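Local structure of CrtC domain-containing protein (Fusarium vanettenii 77-13-4, 7A0Q) at residues 238-242 / 243-247; 195-198 / 199-202; 268-271 / 272-275. The protein probably catalyses the hydration of the plant isoflavonoid phytoalexin kievitone, as a kievitone hydratase of the lipocalin-like CrtC family. One frame throughout, in Å; residues are numbered along the deposited sequence.

Interaction 1 of 3, residues 238-242 / 243-247; sequences FSDPF and RNTET
Asp240 OD1 is gripped by two backbone amides of the turn it opens: Arg243 N at 3.0 Å, over a nearly straight bond of 169°, and Phe242 N at 2.9 Å on a more bent path. Both reach the oxygen from the same face of the carboxylate, Arg243 N from well above its plane, and the bond to Phe242 N makes an Asx turn. With Asp240 CG anti to the backbone N (chi1 -179°), the carboxylate lies over the turn, and Asp240 OD2 rests against the aliphatic chain of Arg243, 3.2 Å from its CD. The guanidinium turns no N-H toward OD2, so any attraction is probably one of charge alone; a water donates to OD2 and accepts a weak bond from NH1. Asn244 and Thr245 both oppose Asp240, a G1 beta bulge. Beyond it, Phe238 and Thr247 form a hydrogen-bonded pair, and Thr247 CB sits over the ring of Phe238, 3.8 Å from the centroid in a CH-pi contact. On the other face of the hairpin Ser239 OG donates to the syn side of Glu246 OE1 (2.8 Å). The hairpin joins neighbouring barrel strands 232-240 and 245-253, with Phe238 edge-to-face against Phe168 and touching Pro216.

Interaction 2 of 3, residues 195-198 / 199-202; sequences AIDP and AKSH
Ala199 meets Asp197 first: its backbone N donates to Asp197 OD1 at 2.9 Å, arriving from above the carboxylate plane, and its CB lies 3.5 Å from the same oxygen. A chi1 of -178° swings the Asp197 carboxylate to the carbonyl side, within reach of this amide two residues on, an Asx turn across Pro198. Next, Lys200 N donates to Asp197 O at 3.1 Å, closing the turn. The extended chain of Lys200 passes Asp197 OD2, with CD 3.9 Å away; NZ stays 5.0 Å from that oxygen, consistent with a weak attraction of charges but no salt bridge. Ser201 then sends OG to Asp197 O at 2.9 Å, and the same OG touches Ile196 CG2 at 3.4 Å and is also bonded to Thr66 N. A water bridges Pro198 O and Ser201 O, donating to both, and the chain then enters strand 202-210. Asp197 thus uses both a side-chain and a main-chain oxygen to fix the bend. Lys200 N and Ser201 OG approach Asp197 O from opposite faces of its carbonyl plane, so this one acceptor ties the turn amide to a buried hydroxyl, and through that hydroxyl to Thr66.

Interaction 3 of 3, residues 268-271 / 272-275; sequences PIYK and RTYE. With NAG (2-acetamido-2-deoxy-beta-D-glucopyranose), chain C.
The backbone turns a corner at Lys271 and Arg272, where helix-like angles at Lys271 (-56°/-40°) interrupt the extended chain and send the two halves of strand 259-275 in different directions. This bent strand belongs to the closed eight-stranded antiparallel barrel of the lipocalin-like domain, between strands 245-253 and 282-291. On the inside of the corner Tyr270 and Thr273 meet through nonpolar atoms, their side chains crossing at about a right angle. Thr273 CG2 comes to the edge of the tyrosine ring, near its plane, with Tyr270 CD2 3.8 Å away; it also lies 3.4 Å from Tyr270 O. The threonine methyl is directed there because CG2 is anti to the carbonyl carbon, leaving OG1 between the backbone N and that carbon (chi1 59°). Pro284 and Thr282 of strand 282-291 touch Tyr270 and Thr273 respectively. Arg272 leaves the corner by another route: its chain bends at chi3, and the guanidinium makes a salt bridge from NE to Asp286 and a hydrogen bond from NH2 to Ser301 O, linking the bend to strand 282-291 beside it and to strand 295-308 beyond. The backbone of Ile269 is hydrogen-bonded to that of Asp286. Beyond the threonine contact, Tyr270 also borders the N-acetylglucosamine of a glycan carried by the protein itself, which is not a bound substrate. Pro268 borders the same sugar, its CG 3.9 Å from the O6 atom of the N-acetylglucosamine. Tyr270 CE1 makes the nearer approach, lying 3.5 Å from the sugar C6 at an oblique angle to the ring.

Along the chain, interaction 2 comes first, then interaction 1, then interaction 3. Interactions 1 and 3 both belong to the closed eight-stranded barrel of the lipocalin-like domain: residues 238-247 are the turn end of the hairpin of strands 232-240 and 245-253, and residues 268-275 bend the next strand, 259-275. Their centres are about 24 Å apart, and both lie at the surface near attached sugar. Interaction 2 precedes strand 202-210 in the CrtC N-terminal lipocalin domain, about 32 Å from interaction 3 and, across the chain's centre, about 40 Å from interaction 1, centre to centre. The three are separate local turns and bends, two in one lipocalin-type domain and one in the other, and none touches another.

Interaction 1 of 3, residues 238-242 / 243-247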
ATOM      1  N   PHE A 238     -10.093  11.594   3.886  1.00 15.84           N
ATOM      2  CA  PHE A 238     -11.224  11.612   2.954  1.00 15.42           C
ATOM      3  C   PHE A 238     -12.426  12.206   3.670  1.00 18.87           C
ATOM      4  O   PHE A 238     -12.472  12.261   4.897  1.00 17.23           O
ATOM      5  CB  PHE A 238     -11.569  10.216   2.400  1.00 14.89           C
ATOM      6  CG  PHE A 238     -11.837   9.177   3.467  1.00 15.43           C
ATOM      7  CD1 PHE A 238     -13.098   9.053   4.034  1.00 15.68           C
ATOM      8  CD2 PHE A 238     -10.826   8.314   3.889  1.00 16.30           C
ATOM      9  CE1 PHE A 238     -13.362   8.104   5.010  1.00 16.77           C
ATOM     10  CE2 PHE A 238     -11.077   7.356   4.877  1.00 18.21           C
ATOM     11  CZ  PHE A 238     -12.346   7.246   5.434  1.00 18.00           C
ATOM     12  N   SER A 239     -13.409  12.631   2.884  1.00 18.93           N
ATOM     13  CA  SER A 239     -14.636  13.178   3.450  1.00 16.42           C
ATOM     14  C   SER A 239     -15.666  12.084   3.682  1.00 20.21           C
ATOM     15  O   SER A 239     -15.776  11.136   2.897  1.00 18.48           O
ATOM     16  CB  SER A 239     -15.225  14.236   2.521  1.00 21.23           C
ATOM     17  OG  SER A 239     -14.317  15.298   2.321  1.00 27.89           O
ATOM     18  N   ASP A 240     -16.429  12.232   4.763  1.00 19.09           N
ATOM     19  CA  ASP A 240     -17.559  11.358   5.047  1.00 19.27           C
ATOM     20  C   ASP A 240     -18.834  12.163   4.829  1.00 22.03           C
ATOM     21  O   ASP A 240     -19.257  12.903   5.729  1.00 21.68           O
ATOM     22  CB  ASP A 240     -17.492  10.834   6.487  1.00 19.66           C
ATOM     23  CG  ASP A 240     -18.639   9.902   6.824  1.00 20.60           C
ATOM     24  OD1 ASP A 240     -19.627   9.837   6.056  1.00 21.51           O
ATOM     25  OD2 ASP A 240     -18.563   9.216   7.864  1.00 20.20           O
ATOM     26  N   PRO A 241     -19.490  12.047   3.670  1.00 22.82           N
ATOM     27  CA  PRO A 241     -20.722  12.815   3.434  1.00 20.97           C
ATOM     28  C   PRO A 241     -21.951  12.205   4.078  1.00 27.25           C
ATOM     29  O   PRO A 241     -23.019  12.831   4.060  1.00 27.65           O
ATOM     30  CB  PRO A 241     -20.848  12.800   1.908  1.00 26.92           C
ATOM     31  CG  PRO A 241     -20.253  11.477   1.525  1.00 25.19           C
ATOM     32  CD  PRO A 241     -19.110  11.241   2.497  1.00 22.91           C
ATOM     33  N   PHE A 242     -21.834  11.008   4.641  1.00 22.82           N
ATOM     34  CA  PHE A 242     -22.964  10.381   5.309  1.00 22.67           C
ATOM     35  C   PHE A 242     -23.098  10.897   6.735  1.00 22.87           C
ATOM     36  O   PHE A 242     -24.194  11.270   7.169  1.00 27.86           O
ATOM     37  CB  PHE A 242     -22.794   8.859   5.264  1.00 25.29           C
ATOM     38  CG  PHE A 242     -22.467   8.339   3.882  1.00 29.72           C
ATOM     39  CD1 PHE A 242     -23.473   8.123   2.944  1.00 29.47           C
ATOM     40  CD2 PHE A 242     -21.150   8.113   3.506  1.00 28.47           C
ATOM     41  CE1 PHE A 242     -23.168   7.660   1.664  1.00 26.33           C
ATOM     42  CE2 PHE A 242     -20.843   7.657   2.229  1.00 31.99           C
ATOM     43  CZ  PHE A 242     -21.857   7.436   1.311  1.00 30.28           C
ATOM     44  N   ARG A 243     -21.987  10.956   7.467  1.00 22.44           N
ATOM     45  CA  ARG A 243     -21.953  11.591   8.776  1.00 23.60           C
ATOM     46  C   ARG A 243     -21.693  13.085   8.704  1.00 21.40           C
ATOM     47  O   ARG A 243     -21.823  13.765   9.729  1.00 25.39           O
ATOM     48  CB  ARG A 243     -20.865  10.960   9.640  1.00 21.06           C
ATOM     49  CG  ARG A 243     -21.135   9.556  10.028  1.00 21.10           C
ATOM     50  CD  ARG A 243     -19.920   9.049  10.785  1.00 26.67           C
ATOM     51  NE  ARG A 243     -20.150   7.730  11.340  1.00 26.07           N
ATOM     52  CZ  ARG A 243     -19.216   7.025  11.969  1.00 17.19           C
ATOM     53  NH1 ARG A 243     -17.993   7.533  12.121  1.00 18.81           N
ATOM     54  NH2 ARG A 243     -19.510   5.827  12.444  1.00 18.34           N
ATOM     55  N   ASN A 244     -21.321  13.600   7.532  1.00 19.55           N
ATOM     56  CA  ASN A 244     -20.917  14.993   7.345  1.00 22.47           C
ATOM     57  C   ASN A 244     -19.773  15.363   8.290  1.00 24.51           C
ATOM     58  O   ASN A 244     -19.874  16.271   9.117  1.00 23.88           O
ATOM     59  CB  ASN A 244     -22.111  15.939   7.506  1.00 23.95           C
ATOM     60  CG  ASN A 244     -23.089  15.820   6.359  1.00 31.26           C
ATOM     61  OD1 ASN A 244     -24.127  15.168   6.479  1.00 35.20           O
ATOM     62  ND2 ASN A 244     -22.757  16.439   5.232  1.00 42.71           N
ATOM     63  N   THR A 245     -18.670  14.627   8.148  1.00 20.69           N
ATOM     64  CA  THR A 245     -17.438  14.873   8.883  1.00 17.46           C
ATOM     65  C   THR A 245     -16.266  14.662   7.936  1.00 17.83           C
ATOM     66  O   THR A 245     -16.420  14.121   6.839  1.00 20.58           O
ATOM     67  CB  THR A 245     -17.283  13.932  10.096  1.00 18.77           C
ATOM     68  OG1 THR A 245     -17.365  12.567   9.658  1.00 18.51           O
ATOM     69  CG2 THR A 245     -18.363  14.199  11.158  1.00 21.35           C
ATOM     70  N   GLU A 246     -15.085  15.063   8.380  1.00 17.29           N
ATOM     71  CA  GLU A 246     -13.853  14.864   7.628  1.00 18.73           C
ATOM     72  C   GLU A 246     -13.010  13.817   8.340  1.00 17.55           C
ATOM     73  O   GLU A 246     -12.677  13.979   9.520  1.00 17.76           O
ATOM     74  CB  GLU A 246     -13.070  16.168   7.489  1.00 21.32           C
ATOM     75  CG  GLU A 246     -13.721  17.200   6.560  1.00 28.32           C
ATOM     76  CD  GLU A 246     -13.852  16.708   5.118  1.00 32.98           C
ATOM     77  OE1 GLU A 246     -12.959  15.971   4.647  1.00 30.36           O
ATOM     78  OE2 GLU A 246     -14.852  17.064   4.456  1.00 37.71           O
ATOM     79  N   THR A 247     -12.657  12.752   7.624  1.00 16.42           N
ATOM     80  CA  THR A 247     -11.771  11.733   8.168  1.00 17.97           C
ATOM     81  C   THR A 247     -10.326  12.111   7.862  1.00 14.15           C
ATOM     82  O   THR A 247      -9.972  12.388   6.712  1.00 17.16           O
ATOM     83  CB  THR A 247     -12.127  10.359   7.598  1.00 15.79           C
ATOM     84  OG1 THR A 247     -13.436   9.997   8.063  1.00 16.05           O
ATOM     85  CG2 THR A 247     -11.112   9.297   8.056  1.00 16.20           C
TER
HETATM   86  O   HOH W   1     -16.491   8.922   9.645  1.00 18.11           O
HETATM   87  O   HOH W   2     -23.789  15.045   2.711  1.00 42.89           O

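Interaction 2 of 3, residues 195-198 / 199-202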
ATOM      1  N   ALA A 195      17.753 -10.537  -9.349  1.00 20.26           N
ATOM      2  CA  ALA A 195      17.409 -11.200  -8.096  1.00 18.77           C
ATOM      3  C   ALA A 195      17.285 -10.192  -6.961  1.00 20.30           C
ATOM      4  O   ALA A 195      18.113  -9.288  -6.814  1.00 19.52           O
ATOM      5  CB  ALA A 195      18.459 -12.249  -7.728  1.00 21.08           C
ATOM      6  N   ILE A 196      16.243 -10.359  -6.153  1.00 20.08           N
ATOM      7  CA  ILE A 196      16.014  -9.494  -5.003  1.00 19.85           C
ATOM      8  C   ILE A 196      16.975  -9.877  -3.884  1.00 18.08           C
ATOM      9  O   ILE A 196      17.156 -11.062  -3.582  1.00 21.55           O
ATOM     10  CB  ILE A 196      14.552  -9.604  -4.545  1.00 16.83           C
ATOM     11  CG1 ILE A 196      13.633  -9.028  -5.629  1.00 18.73           C
ATOM     12  CG2 ILE A 196      14.332  -8.887  -3.205  1.00 17.44           C
ATOM     13  CD1 ILE A 196      12.131  -9.269  -5.361  1.00 19.51           C
ATOM     14  N   ASP A 197      17.592  -8.871  -3.256  1.00 19.04           N
ATOM     15  CA  ASP A 197      18.445  -9.106  -2.097  1.00 19.41           C
ATOM     16  C   ASP A 197      17.584  -9.053  -0.841  1.00 17.52           C
ATOM     17  O   ASP A 197      17.176  -7.953  -0.429  1.00 19.40           O
ATOM     18  CB  ASP A 197      19.563  -8.071  -2.027  1.00 19.63           C
ATOM     19  CG  ASP A 197      20.516  -8.300  -0.861  1.00 21.90           C
ATOM     20  OD1 ASP A 197      20.231  -9.139   0.015  1.00 21.63           O
ATOM     21  OD2 ASP A 197      21.568  -7.629  -0.829  1.00 24.73           O
ATOM     22  N   PRO A 198      17.310 -10.181  -0.182  1.00 18.52           N
ATOM     23  CA  PRO A 198      16.414 -10.140   0.989  1.00 18.76           C
ATOM     24  C   PRO A 198      16.979  -9.363   2.171  1.00 21.72           C
ATOM     25  O   PRO A 198      16.208  -8.965   3.052  1.00 20.89           O
ATOM     26  CB  PRO A 198      16.213 -11.617   1.342  1.00 20.93           C
ATOM     27  CG  PRO A 198      17.425 -12.314   0.777  1.00 23.78           C
ATOM     28  CD  PRO A 198      17.866 -11.523  -0.428  1.00 20.79           C
ATOM     29  N   ALA A 199      18.290  -9.119   2.233  1.00 19.60           N
ATOM     30  CA  ALA A 199      18.814  -8.338   3.343  1.00 19.81           C
ATOM     31  C   ALA A 199      18.548  -6.848   3.187  1.00 18.66           C
ATOM     32  O   ALA A 199      18.641  -6.105   4.171  1.00 21.58           O
ATOM     33  CB  ALA A 199      20.322  -8.582   3.493  1.00 23.33           C
ATOM     34  N   LYS A 200      18.214  -6.392   1.980  1.00 17.84           N
ATOM     35  CA  LYS A 200      18.115  -4.969   1.695  1.00 18.47           C
ATOM     36  C   LYS A 200      16.815  -4.653   0.968  1.00 17.12           C
ATOM     37  O   LYS A 200      16.753  -3.760   0.124  1.00 18.18           O
ATOM     38  CB  LYS A 200      19.335  -4.499   0.907  1.00 22.48           C
ATOM     39  CG  LYS A 200      20.608  -4.565   1.755  1.00 27.18           C
ATOM     40  CD  LYS A 200      21.859  -4.225   0.967  1.00 33.69           C
ATOM     41  CE  LYS A 200      23.082  -4.216   1.889  1.00 36.28           C
ATOM     42  NZ  LYS A 200      24.346  -3.960   1.143  1.00 47.31           N
ATOM     43  N   SER A 201      15.750  -5.368   1.329  1.00 19.24           N
ATOM     44  CA  SER A 201      14.444  -5.236   0.692  1.00 17.97           C
ATOM     45  C   SER A 201      13.370  -5.431   1.762  1.00 15.26           C
ATOM     46  O   SER A 201      13.619  -6.024   2.813  1.00 17.49           O
ATOM     47  CB  SER A 201      14.248  -6.287  -0.413  1.00 19.07           C
ATOM     48  OG  SER A 201      15.179  -6.121  -1.487  1.00 18.76           O
ATOM     49  N   HIS A 202      12.162  -4.938   1.486  1.00 16.98           N
ATOM     50  CA  HIS A 202      11.020  -5.320   2.312  1.00 15.22           C
ATOM     51  C   HIS A 202       9.746  -5.030   1.543  1.00 13.69           C
ATOM     52  O   HIS A 202       9.742  -4.249   0.596  1.00 17.19           O
ATOM     53  CB  HIS A 202      10.996  -4.597   3.668  1.00 15.32           C
ATOM     54  CG  HIS A 202      10.797  -3.114   3.565  1.00 17.04           C
ATOM     55  ND1 HIS A 202       9.581  -2.497   3.800  1.00 17.74           N
ATOM     56  CD2 HIS A 202      11.667  -2.122   3.256  1.00 18.85           C
ATOM     57  CE1 HIS A 202       9.717  -1.190   3.643  1.00 17.46           C
ATOM     58  NE2 HIS A 202      10.970  -0.938   3.307  1.00 22.76           N
TER
HETATM   59  O   HOH W   3      13.586  -8.756   2.707  1.00 18.53           O

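Interaction 3 of 3, residues 268-271 / 272-275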
ATOM      1  N   PRO A 268      -2.574  19.359   0.815  1.00 22.44           N
ATOM      2  CA  PRO A 268      -2.003  19.036  -0.496  1.00 22.04           C
ATOM      3  C   PRO A 268      -1.417  20.290  -1.128  1.00 25.70           C
ATOM      4  O   PRO A 268      -1.999  21.376  -1.059  1.00 28.21           O
ATOM      5  CB  PRO A 268      -3.212  18.519  -1.282  1.00 23.35           C
ATOM      6  CG  PRO A 268      -4.369  19.308  -0.702  1.00 27.62           C
ATOM      7  CD  PRO A 268      -4.032  19.573   0.753  1.00 24.01           C
ATOM      8  N   ILE A 269      -0.249  20.136  -1.744  1.00 25.19           N
ATOM      9  CA  ILE A 269       0.502  21.261  -2.286  1.00 25.53           C
ATOM     10  C   ILE A 269       0.621  21.081  -3.790  1.00 27.59           C
ATOM     11  O   ILE A 269       1.057  20.024  -4.264  1.00 25.22           O
ATOM     12  CB  ILE A 269       1.883  21.386  -1.622  1.00 21.91           C
ATOM     13  CG1 ILE A 269       1.709  21.633  -0.121  1.00 24.71           C
ATOM     14  CG2 ILE A 269       2.680  22.533  -2.242  1.00 26.48           C
ATOM     15  CD1 ILE A 269       2.954  21.428   0.690  1.00 26.74           C
ATOM     16  N   TYR A 270       0.224  22.112  -4.539  1.00 29.71           N
ATOM     17  CA  TYR A 270       0.118  22.020  -5.988  1.00 30.21           C
ATOM     18  C   TYR A 270       1.164  22.866  -6.712  1.00 30.01           C
ATOM     19  O   TYR A 270       0.983  23.184  -7.892  1.00 32.63           O
ATOM     20  CB  TYR A 270      -1.286  22.412  -6.445  1.00 34.11           C
ATOM     21  CG  TYR A 270      -2.386  21.434  -6.074  1.00 29.60           C
ATOM     22  CD1 TYR A 270      -2.969  21.459  -4.812  1.00 28.93           C
ATOM     23  CD2 TYR A 270      -2.857  20.504  -6.994  1.00 29.25           C
ATOM     24  CE1 TYR A 270      -3.991  20.577  -4.476  1.00 26.53           C
ATOM     25  CE2 TYR A 270      -3.872  19.620  -6.667  1.00 29.80           C
ATOM     26  CZ  TYR A 270      -4.433  19.660  -5.407  1.00 29.34           C
ATOM     27  OH  TYR A 270      -5.442  18.780  -5.089  1.00 33.15           O
ATOM     28  N   LYS A 271       2.256  23.238  -6.038  1.00 30.32           N
ATOM     29  CA  LYS A 271       3.376  23.840  -6.754  1.00 31.49           C
ATOM     30  C   LYS A 271       3.856  22.918  -7.866  1.00 37.51           C
ATOM     31  O   LYS A 271       4.173  23.373  -8.970  1.00 35.98           O
ATOM     32  CB  LYS A 271       4.522  24.160  -5.795  1.00 32.12           C
ATOM     33  CG  LYS A 271       4.227  25.258  -4.787  1.00 33.98           C
ATOM     34  CD  LYS A 271       5.024  25.053  -3.504  1.00 46.94           C
ATOM     35  CE  LYS A 271       6.115  26.107  -3.339  1.00 56.14           C
ATOM     36  NZ  LYS A 271       6.891  25.912  -2.078  1.00 55.42           N
ATOM     37  N   ARG A 272       3.900  21.616  -7.592  1.00 31.26           N
ATOM     38  CA  ARG A 272       4.188  20.588  -8.582  1.00 29.62           C
ATOM     39  C   ARG A 272       2.957  19.712  -8.740  1.00 30.26           C
ATOM     40  O   ARG A 272       2.302  19.363  -7.753  1.00 26.90           O
ATOM     41  CB  ARG A 272       5.375  19.722  -8.173  1.00 29.53           C
ATOM     42  CG  ARG A 272       6.633  20.482  -7.806  1.00 30.84           C
ATOM     43  CD  ARG A 272       7.798  19.528  -7.605  1.00 32.86           C
ATOM     44  NE  ARG A 272       7.478  18.470  -6.651  1.00 37.62           N
ATOM     45  CZ  ARG A 272       7.832  17.197  -6.799  1.00 38.06           C
ATOM     46  NH1 ARG A 272       8.521  16.819  -7.866  1.00 33.44           N
ATOM     47  NH2 ARG A 272       7.498  16.300  -5.880  1.00 30.38           N
ATOM     48  N   THR A 273       2.627  19.372  -9.980  1.00 28.00           N
ATOM     49  CA  THR A 273       1.432  18.593 -10.248  1.00 25.56           C
ATOM     50  C   THR A 273       1.731  17.553 -11.312  1.00 31.29           C
ATOM     51  O   THR A 273       2.727  17.634 -12.034  1.00 29.90           O
ATOM     52  CB  THR A 273       0.252  19.467 -10.709  1.00 35.00           C
ATOM     53  OG1 THR A 273       0.612  20.174 -11.903  1.00 34.38           O
ATOM     54  CG2 THR A 273      -0.160  20.457  -9.626  1.00 33.14           C
ATOM     55  N   TYR A 274       0.844  16.563 -11.389  1.00 26.77           N
ATOM     56  CA  TYR A 274       0.816  15.609 -12.491  1.00 28.50           C
ATOM     57  C   TYR A 274      -0.616  15.497 -12.988  1.00 29.35           C
ATOM     58  O   TYR A 274      -1.509  15.104 -12.231  1.00 25.67           O
ATOM     59  CB  TYR A 274       1.335  14.227 -12.077  1.00 29.03           C
ATOM     60  CG  TYR A 274       1.319  13.264 -13.244  1.00 28.04           C
ATOM     61  CD1 TYR A 274       2.175  13.448 -14.327  1.00 25.83           C
ATOM     62  CD2 TYR A 274       0.425  12.197 -13.288  1.00 27.05           C
ATOM     63  CE1 TYR A 274       2.156  12.595 -15.407  1.00 28.43           C
ATOM     64  CE2 TYR A 274       0.403  11.328 -14.373  1.00 24.76           C
ATOM     65  CZ  TYR A 274       1.273  11.539 -15.432  1.00 27.65           C
ATOM     66  OH  TYR A 274       1.271  10.696 -16.523  1.00 27.06           O
ATOM     67  N   GLU A 275      -0.840  15.836 -14.255  1.00 25.69           N
ATOM     68  CA  GLU A 275      -2.161  15.657 -14.839  1.00 26.01           C
ATOM     69  C   GLU A 275      -2.368  14.196 -15.212  1.00 24.25           C
ATOM     70  O   GLU A 275      -1.522  13.590 -15.872  1.00 29.28           O
ATOM     71  CB  GLU A 275      -2.349  16.553 -16.066  1.00 32.22           C
ATOM     72  CG  GLU A 275      -2.292  18.042 -15.770  1.00 40.06           C
ATOM     73  CD  GLU A 275      -3.543  18.551 -15.077  1.00 47.31           C
ATOM     74  OE1 GLU A 275      -4.544  17.804 -15.008  1.00 51.51           O
ATOM     75  OE2 GLU A 275      -3.539  19.714 -14.602  1.00 55.23           O
TER
HETATM   76  C1  NAG C   2     -10.035  19.873  -3.690  1.00 24.01           C
HETATM   77  C2  NAG C   2     -11.069  20.984  -3.592  1.00 28.02           C
HETATM   78  C3  NAG C   2     -10.543  22.244  -4.267  1.00 31.40           C
HETATM   79  C4  NAG C   2      -9.177  22.614  -3.705  1.00 26.75           C
HETATM   80  C5  NAG C   2      -8.231  21.410  -3.728  1.00 28.38           C
HETATM   81  C6  NAG C   2      -6.941  21.667  -2.986  1.00 31.66           C
HETATM   82  C7  NAG C   2     -13.309  19.987  -3.477  1.00 29.05           C
HETATM   83  C8  NAG C   2     -14.541  19.626  -4.242  1.00 31.19           C
HETATM   84  N2  NAG C   2     -12.332  20.571  -4.182  1.00 29.75           N
HETATM   85  O3  NAG C   2     -11.464  23.307  -4.041  1.00 36.60           O
HETATM   86  O4  NAG C   2      -8.603  23.671  -4.466  1.00 29.71           O
HETATM   87  O5  NAG C   2      -8.850  20.285  -3.085  1.00 29.54           O
HETATM   88  O6  NAG C   2      -7.180  21.839  -1.596  1.00 39.30           O
HETATM   89  O7  NAG C   2     -13.199  19.760  -2.271  1.00 35.90           O